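Long-range contact in Lin1840 protein (Listeria innocua serovar 6a, PDB 4ZOC), which probably hydrolyses terminal, non-reducing beta-D-glucosyl residues with release of beta-D-glucose, and takes part in beta-1,2-glucan metabolism: residues I642-R655 against V676-H690. The protein carries 2 engineered substitutions. Residues are numbered along the deposited sequence; the frame is centred on the assembly and turned at random. Where two conformers were deposited one is given.
Sequences IQVYLQDVTASISR and VTFELTSEAFSFYNH. With MG (magnesium ion), chain D.
Leu646 sets its CD2 methyl over the centre of one face of the Phe685 ring, a CH-pi contact 3.7 Å from the centroid and only 3° off the normal. The Leu646 and Leu680 side chains pass in opposite directions, CD1 beside CD1. Two residues earlier, Val644 forks: CG1, anti to the backbone N, meets Leu680 CD1, while CG2 lies over the rim of one Phe678 face. Ile642 sends CG2 to the CE2-CZ side of that ring, and its CD1 butts tightly against Val676 CG2 at 3.5 Å.

Beyond the strands, Phe687 packs against Asp648 and the loop that follows it, with Gln217 of helix 212-219 also touching it. Arg655, bent at chi2 and chi3, lays CD over one face of the ring, 3.8 Å from the centroid, with its guanidinium almost parallel to the ring (2°) and resting on Phe687 CB. Ile653 CG1 and Ser652 OG, the latter hydrogen-bonded to Glu697, border the ring edge. No direct hydrogen bond joins the segments; one water links Asp648 OD2, Arg655 NH2 and Phe685 O, and Glu659 forms a salt bridge with Arg655. Asp648 OD1 (2.0 Å) and Thr650 O (2.1 Å) bind the magnesium ion, whose other four ligands are waters.

The axes of segments 642-648 and 676-680, in different sheets, come within 9.7 Å and run 24° from parallel; this is the aligned face-to-face packing of a beta-sandwich, here the fibronectin type III-like domain of a family 3 glycoside hydrolase, with a magnesium site where strand 642-648 runs out into the loop.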
# COMPACT_ATOMS: atom_id res chain seq x y z
N ILE A 642 1.25 -5.30 30.89
CA ILE A 642 2.27 -4.22 30.95
C ILE A 642 3.05 -4.31 29.63
O ILE A 642 3.48 -5.40 29.26
CB ILE A 642 3.22 -4.37 32.11
CG1 ILE A 642 2.43 -4.39 33.44
CG2 ILE A 642 4.31 -3.34 32.01
CD1 ILE A 642 3.20 -4.79 34.71
N GLN A 643 3.18 -3.18 28.94
CA GLN A 643 3.89 -3.05 27.66
C GLN A 643 5.01 -2.05 27.79
O GLN A 643 4.80 -0.96 28.34
CB GLN A 643 2.92 -2.60 26.54
CG GLN A 643 1.76 -3.57 26.39
CD GLN A 643 0.52 -2.99 25.82
OE1 GLN A 643 0.54 -2.26 24.84
NE2 GLN A 643 -0.58 -3.36 26.39
N VAL A 644 6.16 -2.40 27.21
CA VAL A 644 7.31 -1.46 27.14
C VAL A 644 7.69 -1.25 25.70
O VAL A 644 7.99 -2.20 24.96
CB VAL A 644 8.50 -1.98 27.95
CG1 VAL A 644 9.64 -0.99 27.90
CG2 VAL A 644 8.09 -2.33 29.37
N TYR A 645 7.73 0.04 25.33
CA TYR A 645 8.12 0.49 24.03
C TYR A 645 9.40 1.34 24.05
O TYR A 645 9.72 2.06 25.03
CB TYR A 645 6.96 1.30 23.42
CG TYR A 645 5.64 0.59 23.27
CD1 TYR A 645 4.76 0.55 24.32
CD2 TYR A 645 5.24 0.09 22.05
CE1 TYR A 645 3.51 -0.07 24.21
CE2 TYR A 645 4.03 -0.60 21.91
CZ TYR A 645 3.18 -0.66 22.98
OH TYR A 645 1.98 -1.28 22.88
N LEU A 646 10.15 1.21 23.00
CA LEU A 646 11.29 2.04 22.76
C LEU A 646 11.15 2.91 21.44
O LEU A 646 10.59 2.45 20.40
CB LEU A 646 12.48 1.15 22.63
CG LEU A 646 13.81 1.62 23.20
CD1 LEU A 646 13.63 2.04 24.69
CD2 LEU A 646 14.75 0.45 22.99
N GLN A 647 11.61 4.16 21.51
CA GLN A 647 11.78 5.00 20.41
C GLN A 647 13.24 5.48 20.27
O GLN A 647 13.84 5.93 21.24
CB GLN A 647 10.90 6.23 20.52
CG GLN A 647 11.05 7.20 19.34
CD GLN A 647 10.26 8.49 19.50
OE1 GLN A 647 9.85 8.87 20.58
NE2 GLN A 647 10.01 9.16 18.37
N ASP A 648 13.78 5.41 19.04
CA ASP A 648 15.04 5.99 18.64
C ASP A 648 14.73 7.37 18.04
O ASP A 648 14.24 7.46 16.93
CB ASP A 648 15.75 5.06 17.67
CG ASP A 648 17.19 5.42 17.42
OD1 ASP A 648 17.67 6.52 17.83
OD2 ASP A 648 17.85 4.57 16.76
N VAL A 649 15.05 8.43 18.76
CA VAL A 649 14.53 9.76 18.44
C VAL A 649 15.14 10.36 17.15
O VAL A 649 14.44 10.96 16.30
CB VAL A 649 14.70 10.70 19.64
CG1 VAL A 649 14.28 12.04 19.28
CG2 VAL A 649 13.90 10.23 20.84
N THR A 650 16.43 10.12 16.99
CA THR A 650 17.19 10.53 15.81
C THR A 650 18.06 9.39 15.35
O THR A 650 18.79 8.80 16.14
CB THR A 650 18.09 11.73 16.14
OG1 THR A 650 17.29 12.75 16.76
CG2 THR A 650 18.73 12.31 14.87
N ALA A 651 18.04 9.11 14.07
CA ALA A 651 18.86 8.05 13.53
C ALA A 651 19.24 8.29 12.08
O ALA A 651 18.69 9.14 11.41
CB ALA A 651 18.09 6.71 13.70
N SER A 652 20.15 7.50 11.55
CA SER A 652 20.49 7.60 10.13
C SER A 652 19.36 7.05 9.17
O SER A 652 19.44 7.21 7.97
CB SER A 652 21.80 6.84 9.92
OG SER A 652 21.57 5.47 10.20
N ILE A 653 18.36 6.38 9.75
CA ILE A 653 17.15 5.95 9.06
C ILE A 653 16.02 6.54 9.96
O ILE A 653 16.09 6.47 11.17
CB ILE A 653 17.07 4.40 9.08
CG1 ILE A 653 18.19 3.78 8.25
CG2 ILE A 653 15.70 3.95 8.64
CD1 ILE A 653 18.10 4.03 6.78
N SER A 654 14.93 7.03 9.35
CA SER A 654 13.82 7.52 10.10
C SER A 654 13.21 6.30 10.84
O SER A 654 12.79 5.38 10.19
CB SER A 654 12.77 8.17 9.13
OG SER A 654 11.70 8.71 9.85
N ARG A 655 13.12 6.32 12.17
CA ARG A 655 12.72 5.18 12.96
C ARG A 655 11.26 5.34 13.44
O ARG A 655 10.76 6.44 13.61
CB ARG A 655 13.71 4.92 14.13
CG ARG A 655 15.14 4.61 13.65
CD ARG A 655 15.73 3.33 14.31
NE ARG A 655 14.95 2.24 13.89
CZ ARG A 655 14.32 1.32 14.63
NH1 ARG A 655 13.55 0.51 13.94
NH2 ARG A 655 14.49 1.11 15.94
N VAL A 676 7.48 -6.41 38.36
CA VAL A 676 7.99 -7.23 37.26
C VAL A 676 9.12 -6.46 36.69
O VAL A 676 9.17 -5.22 36.76
CB VAL A 676 6.92 -7.67 36.18
CG1 VAL A 676 6.16 -8.91 36.60
CG2 VAL A 676 5.92 -6.60 35.89
N THR A 677 10.08 -7.19 36.17
CA THR A 677 11.28 -6.54 35.65
C THR A 677 11.45 -6.94 34.22
O THR A 677 11.15 -8.06 33.84
CB THR A 677 12.56 -6.87 36.45
OG1 THR A 677 12.72 -8.30 36.46
CG2 THR A 677 12.42 -6.41 37.82
N PHE A 678 11.90 -6.02 33.40
CA PHE A 678 12.16 -6.34 31.97
C PHE A 678 13.60 -5.99 31.65
O PHE A 678 14.10 -5.03 32.16
CB PHE A 678 11.24 -5.52 31.05
CG PHE A 678 9.79 -5.67 31.29
CD1 PHE A 678 9.09 -6.75 30.76
CD2 PHE A 678 9.10 -4.76 32.05
CE1 PHE A 678 7.74 -6.85 30.97
CE2 PHE A 678 7.76 -4.85 32.26
CZ PHE A 678 7.08 -5.91 31.72
N GLU A 679 14.27 -6.76 30.82
CA GLU A 679 15.62 -6.40 30.32
C GLU A 679 15.49 -6.02 28.86
O GLU A 679 15.08 -6.84 28.02
CB GLU A 679 16.59 -7.58 30.46
CG GLU A 679 18.01 -7.23 30.01
CD GLU A 679 18.99 -8.35 30.10
OE1 GLU A 679 20.16 -8.07 29.85
OE2 GLU A 679 18.61 -9.50 30.39
N LEU A 680 15.83 -4.78 28.51
CA LEU A 680 15.83 -4.40 27.09
C LEU A 680 17.30 -4.46 26.75
O LEU A 680 18.08 -3.60 27.23
CB LEU A 680 15.26 -2.99 26.89
CG LEU A 680 13.85 -2.71 27.47
CD1 LEU A 680 13.28 -1.37 27.10
CD2 LEU A 680 12.90 -3.74 27.07
N THR A 681 17.70 -5.48 25.99
CA THR A 681 19.12 -5.67 25.65
C THR A 681 19.47 -4.66 24.62
O THR A 681 18.58 -3.98 24.08
CB THR A 681 19.43 -7.06 25.10
OG1 THR A 681 18.85 -7.20 23.81
CG2 THR A 681 18.99 -8.17 26.02
N SER A 682 20.75 -4.56 24.27
CA SER A 682 21.16 -3.59 23.26
C SER A 682 20.56 -3.88 21.87
O SER A 682 20.37 -2.97 21.06
CB SER A 682 22.67 -3.41 23.23
OG SER A 682 23.26 -4.56 22.76
N GLU A 683 20.22 -5.13 21.61
CA GLU A 683 19.52 -5.47 20.40
C GLU A 683 18.20 -4.66 20.25
O GLU A 683 17.83 -4.28 19.15
CB GLU A 683 19.28 -7.00 20.34
CG GLU A 683 18.76 -7.44 18.99
CD GLU A 683 17.25 -7.28 18.85
OE1 GLU A 683 16.54 -7.43 19.88
OE2 GLU A 683 16.78 -6.98 17.72
N ALA A 684 17.54 -4.36 21.36
CA ALA A 684 16.29 -3.57 21.35
C ALA A 684 16.55 -2.19 20.86
O ALA A 684 15.62 -1.53 20.38
CB ALA A 684 15.67 -3.53 22.72
N PHE A 685 17.80 -1.72 21.00
CA PHE A 685 18.17 -0.38 20.58
C PHE A 685 18.71 -0.29 19.15
O PHE A 685 19.01 0.79 18.67
CB PHE A 685 19.23 0.22 21.55
CG PHE A 685 18.73 0.49 22.93
CD1 PHE A 685 18.59 -0.53 23.88
CD2 PHE A 685 18.46 1.77 23.32
CE1 PHE A 685 18.10 -0.26 25.16
CE2 PHE A 685 17.92 2.05 24.57
CZ PHE A 685 17.79 1.06 25.52
N SER A 686 18.85 -1.45 18.52
CA SER A 686 19.51 -1.58 17.25
C SER A 686 18.51 -1.61 16.12
O SER A 686 17.29 -1.87 16.32
CB SER A 686 20.34 -2.84 17.27
OG SER A 686 21.32 -2.70 18.31
N PHE A 687 19.06 -1.39 14.91
CA PHE A 687 18.30 -1.36 13.69
C PHE A 687 19.16 -1.55 12.46
O PHE A 687 20.36 -1.47 12.55
CB PHE A 687 17.51 -0.05 13.56
CG PHE A 687 18.35 1.14 13.26
CD1 PHE A 687 19.07 1.75 14.32
CD2 PHE A 687 18.52 1.60 12.01
CE1 PHE A 687 19.85 2.86 14.06
CE2 PHE A 687 19.31 2.69 11.76
CZ PHE A 687 20.00 3.29 12.82
N TYR A 688 18.52 -1.81 11.30
CA TYR A 688 19.17 -1.92 10.05
C TYR A 688 19.40 -0.59 9.36
O TYR A 688 18.47 0.14 9.20
CB TYR A 688 18.37 -2.84 9.12
CG TYR A 688 18.49 -4.28 9.56
CD1 TYR A 688 19.54 -5.02 9.22
CD2 TYR A 688 17.53 -4.85 10.40
CE1 TYR A 688 19.62 -6.36 9.65
CE2 TYR A 688 17.60 -6.15 10.83
CZ TYR A 688 18.62 -6.91 10.43
OH TYR A 688 18.63 -8.19 10.89
N ASN A 689 20.63 -0.27 9.01
CA ASN A 689 20.93 1.01 8.41
C ASN A 689 20.82 0.97 6.88
O ASN A 689 20.41 -0.05 6.32
CB ASN A 689 22.25 1.53 8.92
CG ASN A 689 23.45 0.80 8.37
OD1 ASN A 689 23.37 -0.05 7.50
ND2 ASN A 689 24.62 1.18 8.90
N HIS A 690 21.20 2.06 6.19
CA HIS A 690 20.99 2.10 4.71
C HIS A 690 21.84 1.05 4.04
O HIS A 690 21.47 0.58 2.95
CB HIS A 690 21.27 3.49 4.13
CG HIS A 690 22.69 3.71 3.80
ND1 HIS A 690 23.66 3.88 4.77
CD2 HIS A 690 23.34 3.66 2.62
CE1 HIS A 690 24.84 3.98 4.20
NE2 HIS A 690 24.67 3.86 2.89
MG MG D . 19.43 7.44 17.63
O HOH W 1 20.56 2.84 17.61
O HOH W 2 16.88 2.13 17.14
O HOH W 3 20.08 5.97 16.26
O HOH W 4 18.65 8.89 18.93
O HOH W 5 21.84 4.53 7.41
O HOH W 6 15.07 -0.85 17.83
O HOH W 7 20.35 6.41 19.11
O HOH W 8 21.21 8.59 17.30